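Local coordinates for protein CysE, serine acetyltransferase (Brucella abortus, PDB 4HZD) that probably transfers the acetyl group of acetyl-coenzyme A to the hydroxyl of L-serine, a step in cysteine biosynthesis, at residues 62-73 against 141-150; 114-122 against 163-171. One frame throughout, in Å; residues are numbered along the deposited sequence.

Contact 1 of 2, residues 62-73 against 141-150. With MG (magnesium ion), chain E.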
loop_
_atom_site.group_PDB
_atom_site.type_symbol
_atom_site.label_atom_id
_atom_site.label_comp_id
_atom_site.label_asym_id
_atom_site.label_seq_id
_atom_site.Cartn_x
_atom_site.Cartn_y
_atom_site.Cartn_z
ATOM N N ARG A 62 -4.787 -12.276 1.086
ATOM C CA ARG A 62 -5.112 -12.310 -0.342
ATOM C C ARG A 62 -6.290 -11.383 -0.677
ATOM O O ARG A 62 -6.269 -10.677 -1.687
ATOM C CB ARG A 62 -5.368 -13.759 -0.802
ATOM C CG ARG A 62 -4.170 -14.698 -0.562
ATOM C CD ARG A 62 -4.308 -15.937 -1.461
ATOM N NE ARG A 62 -3.862 -15.578 -2.801
ATOM C CZ ARG A 62 -3.828 -16.385 -3.872
ATOM N NH1 ARG A 62 -4.294 -17.627 -3.824
ATOM N NH2 ARG A 62 -3.330 -15.927 -5.010
ATOM N N LEU A 63 -7.286 -11.343 0.197
ATOM C CA LEU A 63 -8.504 -10.537 -0.071
ATOM C C LEU A 63 -8.349 -9.096 0.393
ATOM O O LEU A 63 -9.083 -8.204 -0.070
ATOM C CB LEU A 63 -9.721 -11.183 0.646
ATOM C CG LEU A 63 -10.057 -12.633 0.280
ATOM C CD1 LEU A 63 -11.069 -13.206 1.255
ATOM C CD2 LEU A 63 -10.544 -12.694 -1.164
ATOM N N GLY A 64 -7.445 -8.857 1.340
ATOM C CA GLY A 64 -7.214 -7.475 1.826
ATOM C C GLY A 64 -7.065 -6.410 0.736
ATOM O O GLY A 64 -6.427 -6.665 -0.281
ATOM N N HIS A 65 -7.655 -5.230 0.962
ATOM C CA HIS A 65 -7.653 -4.087 0.027
ATOM C C HIS A 65 -7.827 -2.793 0.810
ATOM O O HIS A 65 -8.422 -2.817 1.876
ATOM C CB HIS A 65 -8.832 -4.234 -0.918
ATOM C CG HIS A 65 -8.790 -3.294 -2.085
ATOM N ND1 HIS A 65 -9.328 -2.076 -2.031
ATOM C CD2 HIS A 65 -8.223 -3.425 -3.350
ATOM C CE1 HIS A 65 -9.107 -1.429 -3.191
ATOM N NE2 HIS A 65 -8.450 -2.262 -4.010
ATOM N N PRO A 66 -7.334 -1.636 0.290
ATOM C CA PRO A 66 -7.633 -0.401 1.023
ATOM C C PRO A 66 -9.136 -0.280 1.384
ATOM O O PRO A 66 -9.481 0.294 2.423
ATOM C CB PRO A 66 -7.154 0.728 0.073
ATOM C CG PRO A 66 -6.488 0.053 -1.101
ATOM C CD PRO A 66 -6.380 -1.423 -0.819
ATOM N N ASP A 67 -10.023 -0.862 0.572
ATOM C CA ASP A 67 -11.468 -0.766 0.824
ATOM C C ASP A 67 -11.926 -1.449 2.109
ATOM O O ASP A 67 -12.783 -0.930 2.797
ATOM C CB ASP A 67 -12.233 -1.406 -0.318
ATOM C CG ASP A 67 -12.335 -0.517 -1.528
ATOM O OD1 ASP A 67 -12.474 0.734 -1.397
ATOM O OD2 ASP A 67 -12.304 -1.099 -2.627
ATOM N N VAL A 68 -11.390 -2.632 2.389
ATOM C CA VAL A 68 -11.663 -3.353 3.643
ATOM C C VAL A 68 -10.372 -4.133 3.950
ATOM O O VAL A 68 -9.974 -5.011 3.166
ATOM C CB VAL A 68 -12.805 -4.396 3.565
ATOM C CG1 VAL A 68 -12.929 -5.124 4.912
ATOM C CG2 VAL A 68 -14.130 -3.800 3.120
ATOM N N SER A 69 -9.703 -3.789 5.054
ATOM C CA SER A 69 -8.366 -4.332 5.329
ATOM C C SER A 69 -8.339 -5.846 5.579
ATOM O O SER A 69 -9.306 -6.418 6.031
ATOM C CB SER A 69 -7.736 -3.626 6.544
ATOM O OG SER A 69 -8.530 -3.930 7.683
ATOM N N ALA A 70 -7.200 -6.472 5.309
ATOM C CA ALA A 70 -6.952 -7.828 5.755
ATOM C C ALA A 70 -7.324 -8.000 7.199
ATOM O O ALA A 70 -7.928 -8.991 7.523
ATOM C CB ALA A 70 -5.491 -8.215 5.549
ATOM N N ASP A 71 -6.999 -7.036 8.073
ATOM C CA ASP A 71 -7.325 -7.167 9.491
ATOM C C ASP A 71 -8.795 -7.341 9.799
ATOM O O ASP A 71 -9.178 -8.179 10.630
ATOM C CB ASP A 71 -6.786 -5.938 10.276
ATOM C CG ASP A 71 -5.309 -5.802 10.106
ATOM O OD1 ASP A 71 -4.554 -6.381 10.940
ATOM O OD2 ASP A 71 -4.918 -5.195 9.085
ATOM N N ILE A 72 -9.626 -6.511 9.191
ATOM C CA ILE A 72 -11.064 -6.625 9.363
ATOM C C ILE A 72 -11.541 -7.977 8.879
ATOM O O ILE A 72 -12.346 -8.650 9.561
ATOM C CB ILE A 72 -11.821 -5.488 8.624
ATOM C CG1 ILE A 72 -11.549 -4.149 9.369
ATOM C CG2 ILE A 72 -13.316 -5.811 8.548
ATOM C CD1 ILE A 72 -11.697 -2.899 8.496
ATOM N N LEU A 73 -11.011 -8.407 7.735
ATOM C CA LEU A 73 -11.361 -9.746 7.207
ATOM C C LEU A 73 -10.913 -10.854 8.173
ATOM O O LEU A 73 -11.669 -11.776 8.435
ATOM C CB LEU A 73 -10.786 -9.968 5.807
ATOM C CG LEU A 73 -11.200 -8.982 4.717
ATOM C CD1 LEU A 73 -10.583 -9.349 3.366
ATOM C CD2 LEU A 73 -12.711 -9.040 4.633
ATOM N N TYR A 141 -19.621 -8.322 -0.335
ATOM C CA TYR A 141 -18.280 -7.808 -0.474
ATOM C C TYR A 141 -17.282 -8.953 -0.640
ATOM O O TYR A 141 -16.372 -8.884 -1.467
ATOM C CB TYR A 141 -17.867 -6.861 0.698
ATOM C CG TYR A 141 -16.488 -6.350 0.472
ATOM C CD1 TYR A 141 -16.259 -5.269 -0.384
ATOM C CD2 TYR A 141 -15.375 -7.004 1.021
ATOM C CE1 TYR A 141 -14.979 -4.821 -0.638
ATOM C CE2 TYR A 141 -14.080 -6.552 0.762
ATOM C CZ TYR A 141 -13.894 -5.472 -0.077
ATOM O OH TYR A 141 -12.642 -4.994 -0.359
ATOM N N LEU A 142 -17.379 -9.969 0.196
ATOM C CA LEU A 142 -16.497 -11.111 0.052
ATOM C C LEU A 142 -16.685 -11.839 -1.313
ATOM O O LEU A 142 -15.698 -12.201 -2.006
ATOM C CB LEU A 142 -16.770 -12.095 1.217
ATOM C CG LEU A 142 -16.255 -11.627 2.590
ATOM C CD1 LEU A 142 -16.856 -12.522 3.670
ATOM C CD2 LEU A 142 -14.734 -11.658 2.609
ATOM N N GLN A 143 -17.940 -12.056 -1.698
ATOM C CA GLN A 143 -18.271 -12.666 -2.999
ATOM C C GLN A 143 -17.609 -11.870 -4.130
ATOM O O GLN A 143 -17.001 -12.446 -5.030
ATOM C CB GLN A 143 -19.787 -12.703 -3.254
ATOM C CG GLN A 143 -20.152 -13.172 -4.667
ATOM C CD GLN A 143 -21.622 -12.939 -5.019
ATOM O OE1 GLN A 143 -22.337 -12.235 -4.299
ATOM N NE2 GLN A 143 -22.086 -13.564 -6.099
ATOM N N SER A 144 -17.701 -10.554 -4.023
ATOM C CA SER A 144 -17.150 -9.631 -5.016
ATOM C C SER A 144 -15.655 -9.704 -5.051
ATOM O O SER A 144 -15.030 -9.782 -6.144
ATOM C CB SER A 144 -17.597 -8.178 -4.715
ATOM O OG SER A 144 -16.962 -7.287 -5.616
ATOM N N ARG A 145 -15.045 -9.681 -3.867
ATOM C CA ARG A 145 -13.598 -9.767 -3.805
ATOM C C ARG A 145 -13.080 -11.149 -4.262
ATOM O O ARG A 145 -12.068 -11.257 -4.973
ATOM C CB ARG A 145 -13.126 -9.412 -2.386
ATOM C CG ARG A 145 -11.642 -9.212 -2.323
ATOM C CD ARG A 145 -11.204 -7.806 -2.750
ATOM N NE ARG A 145 -9.779 -7.810 -2.510
ATOM C CZ ARG A 145 -8.840 -7.465 -3.369
ATOM N NH1 ARG A 145 -9.129 -6.988 -4.572
ATOM N NH2 ARG A 145 -7.590 -7.570 -2.984
ATOM N N SER A 146 -13.804 -12.211 -3.902
ATOM C CA SER A 146 -13.419 -13.561 -4.352
ATOM C C SER A 146 -13.558 -13.677 -5.865
ATOM O O SER A 146 -12.647 -14.202 -6.539
ATOM C CB SER A 146 -14.203 -14.667 -3.621
ATOM O OG SER A 146 -13.931 -15.950 -4.178
ATOM N N SER A 147 -14.646 -13.128 -6.419
ATOM C CA SER A 147 -14.786 -13.152 -7.882
ATOM C C SER A 147 -13.586 -12.488 -8.551
ATOM O O SER A 147 -13.083 -12.974 -9.568
ATOM C CB SER A 147 -16.082 -12.466 -8.341
ATOM O OG SER A 147 -16.264 -12.715 -9.722
ATOM N N SER A 148 -13.113 -11.375 -7.978
ATOM C CA SER A 148 -12.047 -10.575 -8.631
ATOM C C SER A 148 -10.656 -11.170 -8.438
ATOM O O SER A 148 -9.827 -11.131 -9.353
ATOM C CB SER A 148 -12.084 -9.106 -8.160
ATOM O OG SER A 148 -10.856 -8.476 -8.466
ATOM N N ILE A 149 -10.391 -11.737 -7.261
ATOM C CA ILE A 149 -9.030 -12.194 -6.940
ATOM C C ILE A 149 -8.841 -13.687 -7.136
ATOM O O ILE A 149 -7.748 -14.111 -7.545
ATOM C CB ILE A 149 -8.614 -11.803 -5.490
ATOM C CG1 ILE A 149 -8.663 -10.288 -5.306
ATOM C CG2 ILE A 149 -7.212 -12.317 -5.135
ATOM C CD1 ILE A 149 -8.023 -9.476 -6.439
ATOM N N PHE A 150 -9.888 -14.489 -6.846
ATOM C CA PHE A 150 -9.817 -15.935 -7.078
ATOM C C PHE A 150 -10.550 -16.388 -8.350
ATOM O O PHE A 150 -10.488 -17.571 -8.706
ATOM C CB PHE A 150 -10.328 -16.747 -5.851
ATOM C CG PHE A 150 -9.709 -16.333 -4.538
ATOM C CD1 PHE A 150 -8.350 -15.922 -4.459
ATOM C CD2 PHE A 150 -10.474 -16.359 -3.346
ATOM C CE1 PHE A 150 -7.774 -15.570 -3.247
ATOM C CE2 PHE A 150 -9.899 -15.962 -2.133
ATOM C CZ PHE A 150 -8.556 -15.585 -2.083
HETATM MG MG MG E . -2.875 -5.418 7.882
HETATM O O HOH W 1 -10.868 -6.489 1.066
HETATM O O HOH W 2 -12.230 -3.642 -2.638
HETATM O O HOH W 3 -3.152 -7.989 8.127
HETATM O O HOH W 4 -0.833 -5.766 7.631
#
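In the helical part of this serine acetyltransferase, R145 of helix 136-149 reaches the carbonyls of L63 and G64, where helix 51-63 gives way to the loop leading into helix 70-83. NE of R145 donates to L63 O over 2.6 Å in a nearly straight bond (166°), with the oxygen close to the guanidinium plane; NH2 adds weak bonds to L63 O and to G64 O. A bend at chi2 (83°) places the guanidinium between CG1 of I149, centred over one face, and CB of H65, toward the rim of the other. L63 O is gripped again by water 1, which accepts from Y141 OH at 2.7 Å and donates to both L63 O and V68 O. CG2 of V68 lies over one face of the Y141 ring, 3.8 Å from its centroid, a CH-pi contact. Water 2 donates to Y141 OH and to OD2 of D67, an oxygen that also forms a salt bridge with R58 of the second subunit. Within the turn H65-V68, D67 N binds ND1 of H65 at 3.0 Å, which holds the imidazole in place. Toward the C-terminal end of helix 136-149, CD2 of L63 packs on CE2 of F150 at 3.5 Å. CE1 of F150 sits over the R62 guanidinium, whose plane is 53° from the ring, while NH1 of R62 bonds to H119. An arginine and an ordered water thus take up carbonyls where two consecutive helices and their loop pack on helix 136-149, as in the N-terminal helical domain of serine acetyltransferases.

Contact 2 of 2, residues 114-122 against 163-171; sequences YLKGFHAIQ and GLFLDHATG
The imidazole of H168, whose backbone O lies 3.4 Å from CE of K116, carries OD1 of D167 over the centre of one face; the H188 ring meets it nearly at a right angle, ND1 bonds to D153 of the fourth subunit, and coenzyme A touches it. CB of D167 lies over one face of the F165 ring, toward the rim. On the helix side, L115 O stands over a face of the H119 ring and CG of Q122 over one of F118, both toward the rim.

The backbones themselves come close. CA of G117 is 3.4 Å from L166 O, and its C-H points almost straight at that oxygen (176°); the absence of a side chain on G117 permits this approach. Water 5 spans the same place, accepting from G117 N at 2.8 Å and donating to L166 O, while CB of A169 covers G117 CA from the adjoining loop. I121 supplies the apolar part: its CG1 lies 3.8 Å from CD2 of L164 and equally far from CD2 of L166, and CD1 reaches L164 O at 3.3 Å. K116 starts from a crowded position, CG lying between the backbone N and the carbonyl carbon (chi1 73°), then runs out extended past H168 O. Its NZ bonds to OG1 of T170 at 2.8 Å and is also held by Q151 and by S147 of the fourth subunit.

The first turns of helix 116-132 therefore lie against strand 165-166, an outermost strand of its sheet in the left-handed beta-helix, and against the loop that follows; strand 185-186 is its parallel neighbour, and helix 87-101 flanks both segments.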
loop_
_atom_site.group_PDB
_atom_site.type_symbol
_atom_site.label_atom_id
_atom_site.label_comp_id
_atom_site.label_asym_id
_atom_site.label_seq_id
_atom_site.Cartn_x
_atom_site.Cartn_y
_atom_site.Cartn_z
ATOM N N TYR A 114 -1.181 -21.632 -1.515
ATOM C CA TYR A 114 -1.092 -21.349 -2.961
ATOM C C TYR A 114 -2.396 -21.463 -3.760
ATOM O O TYR A 114 -2.658 -20.664 -4.677
ATOM C CB TYR A 114 0.057 -22.143 -3.630
ATOM C CG TYR A 114 1.394 -21.952 -2.950
ATOM C CD1 TYR A 114 1.940 -20.669 -2.777
ATOM C CD2 TYR A 114 2.104 -23.051 -2.415
ATOM C CE1 TYR A 114 3.143 -20.482 -2.097
ATOM C CE2 TYR A 114 3.317 -22.873 -1.758
ATOM C CZ TYR A 114 3.847 -21.586 -1.624
ATOM O OH TYR A 114 5.033 -21.390 -0.949
ATOM N N LEU A 115 -3.233 -22.427 -3.400
ATOM C CA LEU A 115 -4.287 -22.801 -4.329
ATOM C C LEU A 115 -5.567 -21.998 -4.122
ATOM O O LEU A 115 -6.261 -22.122 -3.100
ATOM C CB LEU A 115 -4.501 -24.312 -4.386
ATOM C CG LEU A 115 -3.164 -25.069 -4.485
ATOM C CD1 LEU A 115 -3.368 -26.553 -4.189
ATOM C CD2 LEU A 115 -2.450 -24.822 -5.816
ATOM N N LYS A 116 -5.849 -21.146 -5.100
ATOM C CA LYS A 116 -6.968 -20.206 -4.984
ATOM C C LYS A 116 -8.316 -20.912 -4.880
ATOM O O LYS A 116 -9.227 -20.397 -4.253
ATOM C CB LYS A 116 -6.940 -19.142 -6.121
ATOM C CG LYS A 116 -7.330 -19.669 -7.493
ATOM C CD LYS A 116 -7.032 -18.634 -8.594
ATOM C CE LYS A 116 -7.769 -19.011 -9.883
ATOM N NZ LYS A 116 -7.267 -18.187 -11.031
ATOM N N GLY A 117 -8.434 -22.139 -5.415
ATOM C CA GLY A 117 -9.675 -22.907 -5.209
ATOM C C GLY A 117 -9.947 -23.154 -3.724
ATOM O O GLY A 117 -11.063 -22.923 -3.231
ATOM N N PHE A 118 -8.922 -23.594 -2.998
ATOM C CA PHE A 118 -9.056 -23.822 -1.560
ATOM C C PHE A 118 -9.355 -22.482 -0.833
ATOM O O PHE A 118 -10.224 -22.424 0.040
ATOM C CB PHE A 118 -7.780 -24.480 -0.991
ATOM C CG PHE A 118 -7.770 -24.560 0.499
ATOM C CD1 PHE A 118 -8.463 -25.573 1.149
ATOM C CD2 PHE A 118 -7.045 -23.628 1.270
ATOM C CE1 PHE A 118 -8.461 -25.657 2.535
ATOM C CE2 PHE A 118 -7.035 -23.706 2.657
ATOM C CZ PHE A 118 -7.758 -24.714 3.298
ATOM N N HIS A 119 -8.667 -21.401 -1.212
ATOM C CA HIS A 119 -8.925 -20.091 -0.602
ATOM C C HIS A 119 -10.349 -19.645 -0.895
ATOM O O HIS A 119 -11.048 -19.126 -0.005
ATOM C CB HIS A 119 -7.944 -19.032 -1.109
ATOM C CG HIS A 119 -6.496 -19.371 -0.846
ATOM N ND1 HIS A 119 -5.523 -19.079 -1.710
ATOM C CD2 HIS A 119 -5.906 -20.063 0.195
ATOM C CE1 HIS A 119 -4.346 -19.529 -1.226
ATOM N NE2 HIS A 119 -4.591 -20.123 -0.055
ATOM N N ALA A 120 -10.822 -19.869 -2.127
ATOM C CA ALA A 120 -12.221 -19.519 -2.435
ATOM C C ALA A 120 -13.232 -20.296 -1.608
ATOM O O ALA A 120 -14.286 -19.777 -1.260
ATOM C CB ALA A 120 -12.526 -19.680 -3.904
ATOM N N ILE A 121 -12.979 -21.569 -1.373
ATOM C CA ILE A 121 -13.978 -22.359 -0.665
ATOM C C ILE A 121 -14.224 -21.788 0.737
ATOM O O ILE A 121 -15.383 -21.606 1.164
ATOM C CB ILE A 121 -13.572 -23.836 -0.562
ATOM C CG1 ILE A 121 -13.736 -24.546 -1.905
ATOM C CG2 ILE A 121 -14.455 -24.581 0.430
ATOM C CD1 ILE A 121 -12.894 -25.816 -1.954
ATOM N N GLN A 122 -13.137 -21.513 1.448
ATOM C CA GLN A 122 -13.244 -20.996 2.827
ATOM C C GLN A 122 -13.794 -19.573 2.835
ATOM O O GLN A 122 -14.556 -19.189 3.733
ATOM C CB GLN A 122 -11.905 -21.102 3.573
ATOM C CG GLN A 122 -11.139 -22.394 3.339
ATOM C CD GLN A 122 -12.012 -23.656 3.474
ATOM O OE1 GLN A 122 -13.011 -23.673 4.218
ATOM N NE2 GLN A 122 -11.622 -24.713 2.789
ATOM N N GLY A 163 -14.838 -31.621 2.170
ATOM C CA GLY A 163 -14.013 -32.368 1.225
ATOM C C GLY A 163 -14.243 -31.916 -0.215
ATOM O O GLY A 163 -14.293 -32.723 -1.155
ATOM N N LEU A 164 -14.433 -30.618 -0.393
ATOM C CA LEU A 164 -14.575 -30.071 -1.748
ATOM C C LEU A 164 -13.213 -29.744 -2.338
ATOM O O LEU A 164 -12.395 -29.093 -1.691
ATOM C CB LEU A 164 -15.453 -28.833 -1.707
ATOM C CG LEU A 164 -15.732 -28.073 -3.017
ATOM C CD1 LEU A 164 -16.427 -28.967 -4.052
ATOM C CD2 LEU A 164 -16.592 -26.856 -2.674
ATOM N N PHE A 165 -12.971 -30.234 -3.548
ATOM C CA PHE A 165 -11.784 -29.912 -4.310
ATOM C C PHE A 165 -12.125 -29.035 -5.525
ATOM O O PHE A 165 -12.853 -29.467 -6.442
ATOM C CB PHE A 165 -11.088 -31.214 -4.684
ATOM C CG PHE A 165 -9.854 -31.041 -5.530
ATOM C CD1 PHE A 165 -8.948 -30.011 -5.282
ATOM C CD2 PHE A 165 -9.568 -31.957 -6.526
ATOM C CE1 PHE A 165 -7.802 -29.878 -6.058
ATOM C CE2 PHE A 165 -8.426 -31.833 -7.322
ATOM C CZ PHE A 165 -7.545 -30.797 -7.085
ATOM N N LEU A 166 -11.623 -27.792 -5.501
ATOM C CA LEU A 166 -11.842 -26.795 -6.550
ATOM C C LEU A 166 -10.536 -26.630 -7.311
ATOM O O LEU A 166 -9.646 -25.833 -6.925
ATOM C CB LEU A 166 -12.248 -25.461 -5.911
ATOM C CG LEU A 166 -13.533 -24.795 -6.350
ATOM C CD1 LEU A 166 -14.732 -25.749 -6.232
ATOM C CD2 LEU A 166 -13.780 -23.500 -5.544
ATOM N N ASP A 167 -10.386 -27.423 -8.357
ATOM C CA ASP A 167 -9.075 -27.614 -8.950
ATOM C C ASP A 167 -8.893 -26.534 -9.996
ATOM O O ASP A 167 -9.709 -26.428 -10.904
ATOM C CB ASP A 167 -9.000 -29.033 -9.578
ATOM C CG ASP A 167 -7.601 -29.370 -10.176
ATOM O OD1 ASP A 167 -6.599 -28.684 -9.874
ATOM O OD2 ASP A 167 -7.516 -30.343 -10.955
ATOM N N HIS A 168 -7.845 -25.709 -9.860
ATOM C CA HIS A 168 -7.548 -24.591 -10.832
ATOM C C HIS A 168 -8.475 -23.419 -10.642
ATOM O O HIS A 168 -8.001 -22.299 -10.540
ATOM C CB HIS A 168 -7.520 -25.057 -12.307
ATOM C CG HIS A 168 -6.532 -26.163 -12.577
ATOM N ND1 HIS A 168 -5.214 -26.044 -12.311
ATOM C CD2 HIS A 168 -6.713 -27.461 -13.096
ATOM C CE1 HIS A 168 -4.569 -27.202 -12.624
ATOM N NE2 HIS A 168 -5.483 -28.068 -13.101
ATOM N N ALA A 169 -9.785 -23.703 -10.535
ATOM C CA ALA A 169 -10.877 -22.780 -10.133
ATOM C C ALA A 169 -11.262 -21.637 -11.046
ATOM O O ALA A 169 -12.413 -21.206 -11.010
ATOM C CB ALA A 169 -10.665 -22.257 -8.688
ATOM N N THR A 170 -10.342 -21.113 -11.847
ATOM C CA THR A 170 -10.673 -19.916 -12.626
ATOM C C THR A 170 -12.002 -20.044 -13.409
ATOM O O THR A 170 -12.152 -20.931 -14.240
ATOM C CB THR A 170 -9.588 -19.648 -13.687
ATOM O OG1 THR A 170 -8.283 -19.733 -13.097
ATOM C CG2 THR A 170 -9.846 -18.279 -14.434
ATOM N N GLY A 171 -12.935 -19.116 -13.186
ATOM C CA GLY A 171 -14.135 -19.004 -14.030
ATOM C C GLY A 171 -15.348 -19.694 -13.404
ATOM O O GLY A 171 -16.410 -19.726 -13.995
HETATM O O HOH W 5 -7.308 -24.280 -6.823
#

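How the contacts relate
The two contacts lie about 16 Å apart, centre to centre, and their segments alternate along the chain: 62-73, 114-122, 141-150, then 163-171. Contact 1 joins helices to one another, whereas contact 2 sets the start of helix 116-132 on the first part of the left-handed beta-helix. Helices 116-132 and 136-149 are consecutive, and the two sites touch: CZ of F150 packs 3.6 Å from CB of H119, and F150 O lies 3.3 Å from CE of K116. Helix 116-132 thus takes part on both sides, meeting R62 and F150 of contact 1 and strand 165-166 of the beta-helix. Both contacts touch the fourth subunit, which ties this junction to the six-chain assembly.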